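Local coordinates for protein L-ornithine N(5)-monooxygenase (Pseudomonas aeruginosa, PDB 3S5W) that catalyses the FAD- and NADPH-dependent N5-hydroxylation of L-ornithine, the first step in making hydroxamate siderophores such as pyoverdin, at residues 51-56 with 442-447; 45-50 with 93-98; 41-46 with 135-140. All blocks are in the same frame, centred on the assembly; numbering follows the deposited sequence.

Contact 1. Residues 51-56 with 442-447; sequences ERAQAQ and SLYQHL. With PO4 (phosphate ion), chain G.
The C-terminal turns of helix 40-56, the helix of the FAD-binding beta-alpha-beta unit, are joined here to the C-terminal helix 432-447 by the ring of Tyr444, which packs against Arg52, Ala53 and Gln56. The segment axes stay 12.1 Å apart with a signed crossing angle of -33°, a wide spacing that a long, flat tyrosine can bridge. Along one flank of the ring, the Arg52 chain runs roughly antiparallel to the tyrosine side chain: Arg52 CB lies 3.6 Å from Tyr444 CE2, and Arg52 CD lies 3.7 Å from Tyr444 CD2. Arginine suits the place because its methylenes meet carbon while its charged end travels on to polar partners. Gln56 CD lies over one ring face, off toward its rim, and the extended chain carries the amide along to the root of the tyrosine, with Gln56 NE2 3.6 Å from Tyr444 CB and the amide inclined 32° to the ring. The backbone also takes part, Gln56 O sitting 3.5 Å from Tyr444 CE1. Arg52 NH1 then donates to Gln56 OE1 at 3.1 Å, within the guanidinium plane and onto an in-plane carbonyl lone pair, so the two residues, which approach the ring from the same side, brace one another. Ser440 and the carbonyl of Glu437 receive the other nitrogens of Arg52, while the phenol is hydrogen-bonded to Gly57 O. Farther along the second helix, His446 ND1 points almost straight (173°) at O1 of a phosphate ion, 2.7 Å away, which Arg401 also holds; the ion, probably from the crystallisation liquor, may favour a protonated His446. Chemically, van der Waals packing makes the direct join, and polar bonds around its rim fix the arginine, glutamine and phenol.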
loop_
_atom_site.group_PDB
_atom_site.type_symbol
_atom_site.label_atom_id
_atom_site.label_comp_id
_atom_site.label_asym_id
_atom_site.label_seq_id
_atom_site.Cartn_x
_atom_site.Cartn_y
_atom_site.Cartn_z
ATOM N N GLU A 51 14.274 -13.165 -15.261
ATOM C CA GLU A 51 14.666 -14.580 -15.054
ATOM C C GLU A 51 14.221 -15.508 -16.169
ATOM O O GLU A 51 14.913 -16.474 -16.477
ATOM C CB GLU A 51 14.136 -15.150 -13.718
ATOM C CG GLU A 51 14.653 -14.388 -12.488
ATOM C CD GLU A 51 14.225 -14.994 -11.119
ATOM O OE1 GLU A 51 13.378 -15.925 -11.083
ATOM O OE2 GLU A 51 14.758 -14.518 -10.081
ATOM N N ARG A 52 13.064 -15.221 -16.753
ATOM C CA ARG A 52 12.501 -16.034 -17.820
ATOM C C ARG A 52 13.096 -15.739 -19.205
ATOM O O ARG A 52 12.989 -16.575 -20.105
ATOM C CB ARG A 52 10.989 -15.852 -17.871
ATOM C CG ARG A 52 10.227 -16.429 -16.696
ATOM C CD ARG A 52 8.736 -16.243 -16.865
ATOM N NE ARG A 52 7.951 -16.880 -15.794
ATOM C CZ ARG A 52 7.602 -18.166 -15.743
ATOM N NH1 ARG A 52 7.957 -19.001 -16.706
ATOM N NH2 ARG A 52 6.874 -18.625 -14.724
ATOM N N ALA A 53 13.725 -14.570 -19.348
ATOM C CA ALA A 53 14.187 -14.033 -20.629
ATOM C C ALA A 53 15.164 -14.943 -21.379
ATOM O O ALA A 53 14.983 -15.163 -22.577
ATOM C CB ALA A 53 14.774 -12.625 -20.457
ATOM N N GLN A 54 16.173 -15.487 -20.694
ATOM C CA GLN A 54 17.132 -16.376 -21.379
ATOM C C GLN A 54 16.453 -17.596 -22.010
ATOM O O GLN A 54 16.617 -17.843 -23.207
ATOM C CB GLN A 54 18.301 -16.786 -20.483
ATOM C CG GLN A 54 19.649 -16.732 -21.243
ATOM C CD GLN A 54 20.645 -17.790 -20.801
ATOM O OE1 GLN A 54 20.376 -18.588 -19.894
ATOM N NE2 GLN A 54 21.812 -17.802 -21.444
ATOM N N ALA A 55 15.645 -18.314 -21.235
ATOM C CA ALA A 55 14.996 -19.515 -21.744
ATOM C C ALA A 55 13.812 -19.256 -22.677
ATOM O O ALA A 55 13.543 -20.078 -23.547
ATOM C CB ALA A 55 14.586 -20.432 -20.610
ATOM N N GLN A 56 13.100 -18.140 -22.498
ATOM C CA GLN A 56 11.854 -17.888 -23.249
ATOM C C GLN A 56 11.864 -16.633 -24.138
ATOM O O GLN A 56 10.855 -16.329 -24.766
ATOM C CB GLN A 56 10.646 -17.849 -22.300
ATOM C CG GLN A 56 10.470 -19.088 -21.449
ATOM C CD GLN A 56 9.401 -18.940 -20.369
ATOM O OE1 GLN A 56 9.722 -18.750 -19.188
ATOM N NE2 GLN A 56 8.140 -19.030 -20.759
ATOM N N SER A 442 2.069 -16.736 -16.967
ATOM C CA SER A 442 0.832 -16.566 -17.706
ATOM C C SER A 442 1.049 -15.645 -18.931
ATOM O O SER A 442 0.547 -15.928 -20.021
ATOM C CB SER A 442 -0.231 -15.986 -16.793
ATOM O OG SER A 442 -1.417 -15.670 -17.504
ATOM N N LEU A 443 1.773 -14.544 -18.731
ATOM C CA LEU A 443 2.024 -13.571 -19.793
ATOM C C LEU A 443 2.762 -14.197 -20.964
ATOM O O LEU A 443 2.340 -14.009 -22.117
ATOM C CB LEU A 443 2.790 -12.355 -19.268
ATOM C CG LEU A 443 3.176 -11.269 -20.279
ATOM C CD1 LEU A 443 1.933 -10.656 -20.926
ATOM C CD2 LEU A 443 4.005 -10.185 -19.625
ATOM N N TYR A 444 3.843 -14.935 -20.676
ATOM C CA TYR A 444 4.577 -15.653 -21.733
ATOM C C TYR A 444 3.677 -16.657 -22.443
ATOM O O TYR A 444 3.728 -16.758 -23.666
ATOM C CB TYR A 444 5.827 -16.365 -21.207
ATOM C CG TYR A 444 7.079 -15.522 -21.209
ATOM C CD1 TYR A 444 7.850 -15.377 -22.372
ATOM C CD2 TYR A 444 7.501 -14.877 -20.054
ATOM C CE1 TYR A 444 9.007 -14.614 -22.372
ATOM C CE2 TYR A 444 8.646 -14.104 -20.039
ATOM C CZ TYR A 444 9.404 -13.974 -21.196
ATOM O OH TYR A 444 10.545 -13.212 -21.164
ATOM N N GLN A 445 2.862 -17.382 -21.685
ATOM C CA GLN A 445 1.906 -18.329 -22.258
ATOM C C GLN A 445 0.913 -17.621 -23.192
ATOM O O GLN A 445 0.613 -18.128 -24.277
ATOM C CB GLN A 445 1.186 -19.113 -21.148
ATOM C CG GLN A 445 0.174 -20.188 -21.608
ATOM C CD GLN A 445 0.774 -21.255 -22.548
ATOM O OE1 GLN A 445 1.906 -21.720 -22.358
ATOM N NE2 GLN A 445 0.008 -21.636 -23.569
ATOM N N HIS A 446 0.417 -16.455 -22.779
ATOM C CA HIS A 446 -0.489 -15.676 -23.614
ATOM C C HIS A 446 0.181 -15.127 -24.886
ATOM O O HIS A 446 -0.415 -15.168 -25.964
ATOM C CB HIS A 446 -1.128 -14.532 -22.828
ATOM C CG HIS A 446 -1.823 -13.528 -23.696
ATOM N ND1 HIS A 446 -3.099 -13.719 -24.178
ATOM C CD2 HIS A 446 -1.412 -12.333 -24.188
ATOM C CE1 HIS A 446 -3.448 -12.683 -24.922
ATOM N NE2 HIS A 446 -2.442 -11.828 -24.946
ATOM N N LEU A 447 1.397 -14.608 -24.746
ATOM C CA LEU A 447 2.133 -14.007 -25.862
ATOM C C LEU A 447 2.778 -15.019 -26.831
ATOM O O LEU A 447 3.168 -14.639 -27.936
ATOM C CB LEU A 447 3.174 -13.006 -25.352
ATOM C CG LEU A 447 2.671 -11.734 -24.646
ATOM C CD1 LEU A 447 3.838 -10.927 -24.091
ATOM C CD2 LEU A 447 1.822 -10.863 -25.567
HETATM P P PO4 G . -5.754 -16.044 -24.494
HETATM O O1 PO4 G . -4.475 -16.011 -23.674
HETATM O O2 PO4 G . -6.091 -14.639 -24.961
HETATM O O3 PO4 G . -5.545 -16.954 -25.680
HETATM O O4 PO4 G . -6.902 -16.586 -23.668
#

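Contact 2. Residues 45-50 with 93-98; sequences LAIALQ and SLRNPT
Arg95 reaches out of the 93-98 loop and lays its guanidinium group against Ile47 and Ala48 of helix 40-56. From CB the chain starts with CG opposite the backbone N (chi1 -174°) and runs on extended to CD, a long reach that is needed because the nearest alpha carbons, those of Ala48 and Arg95, are 9.2 Å apart. At chi3 (64°) it bends, and this turn presents the flat group to the helix. NE, the first nitrogen beyond the bend, forms a salt bridge with Glu51 OE1, one turn farther along the same helix. Arg95 CZ comes to 4.2 Å from Ala48 CB. That methyl lies over one guanidinium face, off toward the rim and nearest to NH1, at 4.0 Å from Arg95 NH1 to Ala48 CB.

The helix being touched is the one that follows the first strand of the Rossmann-type FAD-binding fold, and the loop belongs to the long excursion between strand 61-65 and helix 103-109. Small Ala48 lets a flat cation settle close to the backbone there, and its methyl also packs on Ala436 and Ser440 of helix 432-447. From the same quarter, the carbonyl of Pro433 accepts a hydrogen bond from NH1, so the arginine reaches both helices. Arg95 NH2, the last atom, has Ile47 CG2 3.5 Å away, at the guanidinium edge and near its plane. The branched isoleucine serves two neighbours: CG2 faces the arginine, whereas the side chain as a whole also packs on Val92 and Phe140.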
loop_
_atom_site.group_PDB
_atom_site.type_symbol
_atom_site.label_atom_id
_atom_site.label_comp_id
_atom_site.label_asym_id
_atom_site.label_seq_id
_atom_site.Cartn_x
_atom_site.Cartn_y
_atom_site.Cartn_z
ATOM N N LEU A 45 7.693 -8.233 -10.498
ATOM C CA LEU A 45 7.370 -8.729 -11.834
ATOM C C LEU A 45 8.518 -8.526 -12.871
ATOM O O LEU A 45 8.823 -9.456 -13.625
ATOM C CB LEU A 45 6.068 -8.106 -12.330
ATOM C CG LEU A 45 5.608 -8.524 -13.742
ATOM C CD1 LEU A 45 5.382 -10.042 -13.789
ATOM C CD2 LEU A 45 4.307 -7.790 -14.006
ATOM N N ALA A 46 9.152 -7.355 -12.886
ATOM C CA ALA A 46 10.293 -7.075 -13.772
ATOM C C ALA A 46 11.432 -8.085 -13.538
ATOM O O ALA A 46 12.086 -8.576 -14.497
ATOM C CB ALA A 46 10.816 -5.631 -13.534
ATOM N N ILE A 47 11.675 -8.394 -12.264
ATOM C CA ILE A 47 12.671 -9.416 -11.914
ATOM C C ILE A 47 12.290 -10.786 -12.468
ATOM O O ILE A 47 13.130 -11.485 -13.070
ATOM C CB ILE A 47 12.873 -9.537 -10.376
ATOM C CG1 ILE A 47 13.387 -8.226 -9.804
ATOM C CG2 ILE A 47 13.801 -10.710 -10.034
ATOM C CD1 ILE A 47 13.253 -8.134 -8.264
ATOM N N ALA A 48 11.040 -11.186 -12.260
ATOM C CA ALA A 48 10.610 -12.512 -12.693
ATOM C C ALA A 48 10.645 -12.627 -14.237
ATOM O O ALA A 48 11.010 -13.689 -14.787
ATOM C CB ALA A 48 9.244 -12.808 -12.173
ATOM N N LEU A 49 10.298 -11.530 -14.909
ATOM C CA LEU A 49 10.401 -11.445 -16.389
ATOM C C LEU A 49 11.831 -11.601 -16.855
ATOM O O LEU A 49 12.088 -12.369 -17.791
ATOM C CB LEU A 49 9.809 -10.138 -16.940
ATOM C CG LEU A 49 8.297 -9.967 -16.825
ATOM C CD1 LEU A 49 7.879 -8.525 -17.123
ATOM C CD2 LEU A 49 7.546 -10.970 -17.671
ATOM N N GLN A 50 12.755 -10.904 -16.189
ATOM C CA GLN A 50 14.195 -11.013 -16.475
ATOM C C GLN A 50 14.757 -12.440 -16.289
ATOM O O GLN A 50 15.618 -12.875 -17.082
ATOM C CB GLN A 50 15.014 -9.977 -15.684
ATOM C CG GLN A 50 16.526 -10.161 -15.806
ATOM C CD GLN A 50 17.321 -9.097 -15.081
ATOM O OE1 GLN A 50 17.799 -8.140 -15.694
ATOM N NE2 GLN A 50 17.462 -9.249 -13.770
ATOM N N SER A 93 13.016 -13.808 -2.621
ATOM C CA SER A 93 13.537 -14.970 -1.899
ATOM C C SER A 93 12.600 -16.162 -1.797
ATOM O O SER A 93 13.062 -17.305 -1.829
ATOM C CB SER A 93 14.116 -14.574 -0.530
ATOM O OG SER A 93 15.307 -13.823 -0.737
ATOM N N LEU A 94 11.296 -15.923 -1.659
ATOM C CA LEU A 94 10.351 -17.055 -1.610
ATOM C C LEU A 94 10.355 -17.889 -2.900
ATOM O O LEU A 94 9.949 -19.044 -2.888
ATOM C CB LEU A 94 8.932 -16.586 -1.294
ATOM C CG LEU A 94 8.699 -16.013 0.103
ATOM C CD1 LEU A 94 7.204 -15.903 0.399
ATOM C CD2 LEU A 94 9.375 -16.902 1.131
ATOM N N ARG A 95 10.770 -17.262 -4.003
ATOM C CA ARG A 95 10.910 -17.953 -5.289
ATOM C C ARG A 95 12.343 -18.410 -5.522
ATOM O O ARG A 95 12.568 -19.546 -5.899
ATOM C CB ARG A 95 10.517 -17.033 -6.457
ATOM C CG ARG A 95 10.495 -17.764 -7.829
ATOM C CD ARG A 95 10.226 -16.787 -8.988
ATOM N NE ARG A 95 11.279 -15.800 -9.135
ATOM C CZ ARG A 95 11.138 -14.510 -8.846
ATOM N NH1 ARG A 95 9.975 -14.056 -8.393
ATOM N NH2 ARG A 95 12.155 -13.674 -8.994
ATOM N N ASN A 96 13.292 -17.498 -5.305
ATOM C CA ASN A 96 14.683 -17.665 -5.734
ATOM C C ASN A 96 15.670 -16.964 -4.794
ATOM O O ASN A 96 16.050 -15.831 -5.041
ATOM C CB ASN A 96 14.850 -17.153 -7.182
ATOM C CG ASN A 96 16.282 -17.250 -7.687
ATOM O OD1 ASN A 96 16.679 -16.516 -8.591
ATOM N ND2 ASN A 96 17.065 -18.139 -7.093
ATOM N N PRO A 97 16.098 -17.651 -3.699
ATOM C CA PRO A 97 17.058 -17.058 -2.775
ATOM C C PRO A 97 18.398 -16.729 -3.392
ATOM O O PRO A 97 19.143 -15.956 -2.801
ATOM C CB PRO A 97 17.260 -18.157 -1.719
ATOM C CG PRO A 97 15.990 -18.882 -1.712
ATOM C CD PRO A 97 15.585 -18.928 -3.191
ATOM N N THR A 98 18.708 -17.323 -4.555
ATOM C CA THR A 98 19.983 -17.045 -5.230
ATOM C C THR A 98 19.922 -15.771 -6.112
ATOM O O THR A 98 20.926 -15.359 -6.703
ATOM C CB THR A 98 20.492 -18.247 -6.101
ATOM O OG1 THR A 98 19.713 -18.343 -7.295
ATOM C CG2 THR A 98 20.431 -19.563 -5.350
#

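Contact 3. Residues 41-46 with 135-140; sequences SNIALA and WVASHF. With FAD (flavin-adenine dinucleotide), chain C.
Phe140 turns one ring face onto the methyl of Ala46, while Ile43, three residues earlier on the helix, meets Val136 and Ala137. The CH-pi contact is well aimed: Ala46 CB stands 4.1 Å from the ring centroid and 25° off its normal, displaced toward CD2. With chi1 at -63° the phenyl swings to the backbone N side, bringing Phe140 CE2 within 3.6 Å of Ala46 O as well. Alanine suits this spot, since a lone methyl admits a whole ring.

Ile43 divides its branches. CG2, opposite the backbone N, meets Val136 CG1 at 3.6 Å, and the other arm, running on the N side through CG1, carries CD1 to 4.1 Å from Ala137 CB. Val136 likewise directs CG1 away from its own N.

A type I turn runs from Ala137 to Phe140. Trp135 O accepts from Ser138 OG (2.7 Å) and His139 ND1 (3.0 Å), which arrive from opposite faces of its carbonyl plane.

At the start of helix 40-56, Ser41 N donates to FAD O1P at 2.9 Å and Ser41 OG to FAD O2P at 2.6 Å, the pyrophosphate grip of Rossmann-type flavoproteins. The chemistry is thus divided: the helix is gripped through polar bonds at its cofactor end, and its flank rests on 135-140 through apolar packing and the CH-pi contact.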
loop_
_atom_site.group_PDB
_atom_site.type_symbol
_atom_site.label_atom_id
_atom_site.label_comp_id
_atom_site.label_asym_id
_atom_site.label_seq_id
_atom_site.Cartn_x
_atom_site.Cartn_y
_atom_site.Cartn_z
ATOM N N SER A 41 5.071 -4.499 -6.421
ATOM C CA SER A 41 4.408 -5.509 -7.256
ATOM C C SER A 41 5.062 -5.600 -8.644
ATOM O O SER A 41 5.357 -6.682 -9.138
ATOM C CB SER A 41 2.912 -5.217 -7.402
ATOM O OG SER A 41 2.243 -5.551 -6.210
ATOM N N ASN A 42 5.248 -4.453 -9.281
ATOM C CA ASN A 42 5.778 -4.470 -10.631
ATOM C C ASN A 42 7.288 -4.585 -10.691
ATOM O O ASN A 42 7.812 -5.108 -11.662
ATOM C CB ASN A 42 5.236 -3.306 -11.453
ATOM C CG ASN A 42 3.802 -3.561 -11.942
ATOM O OD1 ASN A 42 3.284 -4.684 -11.869
ATOM N ND2 ASN A 42 3.181 -2.528 -12.475
ATOM N N ILE A 43 7.985 -4.144 -9.646
ATOM C CA ILE A 43 9.432 -4.400 -9.564
ATOM C C ILE A 43 9.639 -5.924 -9.469
ATOM O O ILE A 43 10.470 -6.485 -10.178
ATOM C CB ILE A 43 10.101 -3.681 -8.352
ATOM C CG1 ILE A 43 9.928 -2.162 -8.437
ATOM C CG2 ILE A 43 11.564 -4.003 -8.320
ATOM C CD1 ILE A 43 10.231 -1.366 -7.147
ATOM N N ALA A 44 8.892 -6.593 -8.581
ATOM C CA ALA A 44 9.004 -8.051 -8.469
ATOM C C ALA A 44 8.704 -8.742 -9.811
ATOM O O ALA A 44 9.342 -9.754 -10.186
ATOM C CB ALA A 44 8.039 -8.591 -7.378
ATOM N N LEU A 45 7.693 -8.233 -10.498
ATOM C CA LEU A 45 7.370 -8.729 -11.834
ATOM C C LEU A 45 8.518 -8.526 -12.871
ATOM O O LEU A 45 8.823 -9.456 -13.625
ATOM C CB LEU A 45 6.068 -8.106 -12.330
ATOM C CG LEU A 45 5.608 -8.524 -13.742
ATOM C CD1 LEU A 45 5.382 -10.042 -13.789
ATOM C CD2 LEU A 45 4.307 -7.790 -14.006
ATOM N N ALA A 46 9.152 -7.355 -12.886
ATOM C CA ALA A 46 10.293 -7.075 -13.772
ATOM C C ALA A 46 11.432 -8.085 -13.538
ATOM O O ALA A 46 12.086 -8.576 -14.497
ATOM C CB ALA A 46 10.816 -5.631 -13.534
ATOM N N TRP A 135 17.222 0.572 -4.852
ATOM C CA TRP A 135 18.411 -0.096 -5.366
ATOM C C TRP A 135 18.027 -1.184 -6.381
ATOM O O TRP A 135 18.611 -1.242 -7.457
ATOM C CB TRP A 135 19.262 -0.665 -4.232
ATOM C CG TRP A 135 20.445 -1.478 -4.710
ATOM C CD1 TRP A 135 21.651 -0.997 -5.163
ATOM C CD2 TRP A 135 20.526 -2.908 -4.779
ATOM N NE1 TRP A 135 22.475 -2.042 -5.503
ATOM C CE2 TRP A 135 21.814 -3.226 -5.276
ATOM C CE3 TRP A 135 19.630 -3.955 -4.471
ATOM C CZ2 TRP A 135 22.231 -4.555 -5.477
ATOM C CZ3 TRP A 135 20.039 -5.270 -4.662
ATOM C CH2 TRP A 135 21.335 -5.563 -5.151
ATOM N N VAL A 136 17.027 -2.010 -6.066
ATOM C CA VAL A 136 16.591 -3.042 -6.997
ATOM C C VAL A 136 16.080 -2.382 -8.305
ATOM O O VAL A 136 16.475 -2.813 -9.379
ATOM C CB VAL A 136 15.512 -3.964 -6.414
ATOM C CG1 VAL A 136 14.961 -4.939 -7.479
ATOM C CG2 VAL A 136 16.106 -4.813 -5.244
ATOM N N ALA A 137 15.188 -1.393 -8.175
ATOM C CA ALA A 137 14.548 -0.720 -9.323
ATOM C C ALA A 137 15.582 -0.070 -10.263
ATOM O O ALA A 137 15.373 -0.071 -11.468
ATOM C CB ALA A 137 13.524 0.334 -8.842
ATOM N N SER A 138 16.680 0.449 -9.709
ATOM C CA SER A 138 17.789 1.032 -10.476
ATOM C C SER A 138 18.485 0.035 -11.420
ATOM O O SER A 138 19.317 0.451 -12.230
ATOM C CB SER A 138 18.839 1.684 -9.550
ATOM O OG SER A 138 19.704 0.683 -9.034
ATOM N N HIS A 139 18.172 -1.263 -11.321
ATOM C CA HIS A 139 18.646 -2.254 -12.310
ATOM C C HIS A 139 17.715 -2.401 -13.515
ATOM O O HIS A 139 17.986 -3.206 -14.415
ATOM C CB HIS A 139 18.862 -3.630 -11.667
ATOM C CG HIS A 139 19.979 -3.652 -10.678
ATOM N ND1 HIS A 139 19.844 -3.165 -9.395
ATOM C CD2 HIS A 139 21.261 -4.078 -10.792
ATOM C CE1 HIS A 139 20.998 -3.286 -8.762
ATOM N NE2 HIS A 139 21.870 -3.847 -9.584
ATOM N N PHE A 140 16.624 -1.625 -13.530
ATOM C CA PHE A 140 15.577 -1.765 -14.569
ATOM C C PHE A 140 15.288 -0.436 -15.273
ATOM O O PHE A 140 14.170 -0.189 -15.746
ATOM C CB PHE A 140 14.302 -2.424 -13.987
ATOM C CG PHE A 140 14.545 -3.808 -13.515
ATOM C CD1 PHE A 140 15.002 -4.041 -12.216
ATOM C CD2 PHE A 140 14.385 -4.884 -14.377
ATOM C CE1 PHE A 140 15.305 -5.341 -11.782
ATOM C CE2 PHE A 140 14.675 -6.176 -13.947
ATOM C CZ PHE A 140 15.121 -6.399 -12.647
HETATM P PA FAD C . 2.465 0.509 -4.299
HETATM O O1A FAD C . 1.406 1.335 -3.672
HETATM O O2A FAD C . 3.720 0.283 -3.439
HETATM O O5B FAD C . 2.942 1.194 -5.694
HETATM C C5B FAD C . 1.972 1.699 -6.581
HETATM C C4B FAD C . 2.747 2.614 -7.514
HETATM O O4B FAD C . 1.859 3.046 -8.508
HETATM C C3B FAD C . 3.219 3.863 -6.777
HETATM O O3B FAD C . 4.624 3.976 -6.874
HETATM C C2B FAD C . 2.496 5.020 -7.481
HETATM O O2B FAD C . 3.352 6.134 -7.709
HETATM C C1B FAD C . 2.137 4.407 -8.800
HETATM N N9A FAD C . 0.913 4.906 -9.420
HETATM C C8A FAD C . -0.357 5.008 -8.860
HETATM N N7A FAD C . -1.202 5.450 -9.839
HETATM C C5A FAD C . -0.485 5.594 -10.986
HETATM C C6A FAD C . -0.842 6.009 -12.269
HETATM N N6A FAD C . -2.135 6.120 -12.615
HETATM N N1A FAD C . 0.151 6.062 -13.244
HETATM C C2A FAD C . 1.459 5.705 -12.990
HETATM N N3A FAD C . 1.818 5.289 -11.712
HETATM C C4A FAD C . 0.850 5.242 -10.736
HETATM N N1 FAD C . 3.264 -4.350 3.292
HETATM C C2 FAD C . 4.076 -5.276 3.935
HETATM O O2 FAD C . 4.102 -6.437 3.561
HETATM N N3 FAD C . 4.863 -4.900 5.004
HETATM C C4 FAD C . 4.881 -3.604 5.455
HETATM O O4 FAD C . 5.640 -3.302 6.392
HETATM C C4X FAD C . 4.049 -2.661 4.820
HETATM N N5 FAD C . 4.028 -1.347 5.264
HETATM C C5X FAD C . 3.200 -0.424 4.647
HETATM C C6 FAD C . 3.189 0.901 5.107
HETATM C C7 FAD C . 2.370 1.850 4.510
HETATM C C7M FAD C . 2.402 3.252 5.065
HETATM C C8 FAD C . 1.537 1.466 3.465
HETATM C C8M FAD C . 0.628 2.439 2.769
HETATM C C9 FAD C . 1.541 0.155 2.999
HETATM C C9A FAD C . 2.386 -0.806 3.570
HETATM N N10 FAD C . 2.403 -2.130 3.118
HETATM C C10 FAD C . 3.221 -3.054 3.759
HETATM C "C1'" FAD C . 1.512 -2.611 2.013
HETATM C "C2'" FAD C . 1.922 -2.128 0.607
HETATM O "O2'" FAD C . 0.690 -2.124 -0.123
HETATM C "C3'" FAD C . 2.900 -3.116 -0.012
HETATM O "O3'" FAD C . 4.082 -3.279 0.797
HETATM C "C4'" FAD C . 3.374 -2.652 -1.413
HETATM O "O4'" FAD C . 3.784 -1.291 -1.342
HETATM C "C5'" FAD C . 2.351 -2.893 -2.554
HETATM O "O5'" FAD C . 3.053 -2.762 -3.775
HETATM P P FAD C . 2.355 -2.260 -5.146
HETATM O O1P FAD C . 3.487 -2.108 -6.132
HETATM O O2P FAD C . 1.261 -3.243 -5.466
HETATM O O3P FAD C . 1.741 -0.840 -4.754
#

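All three contacts start from helix 40-56, which successive segments use from its FAD-binding end outward: contact 3, then contact 2, then contact 1. Following the chain, 93-98 returns first and closes contact 2; 135-140 closes contact 3 around that shorter loop; and 442-447, near the C terminus, closes contact 1, whose long loop crosses both others. One helix of the FAD-binding fold is thereby tied to the excursion after strand 61-65, to segment 135-140 and to helix 432-447. A salt bridge joins contacts 1 and 2, isoleucine packing joins contacts 2 and 3, and contacts 1 and 3 do not touch.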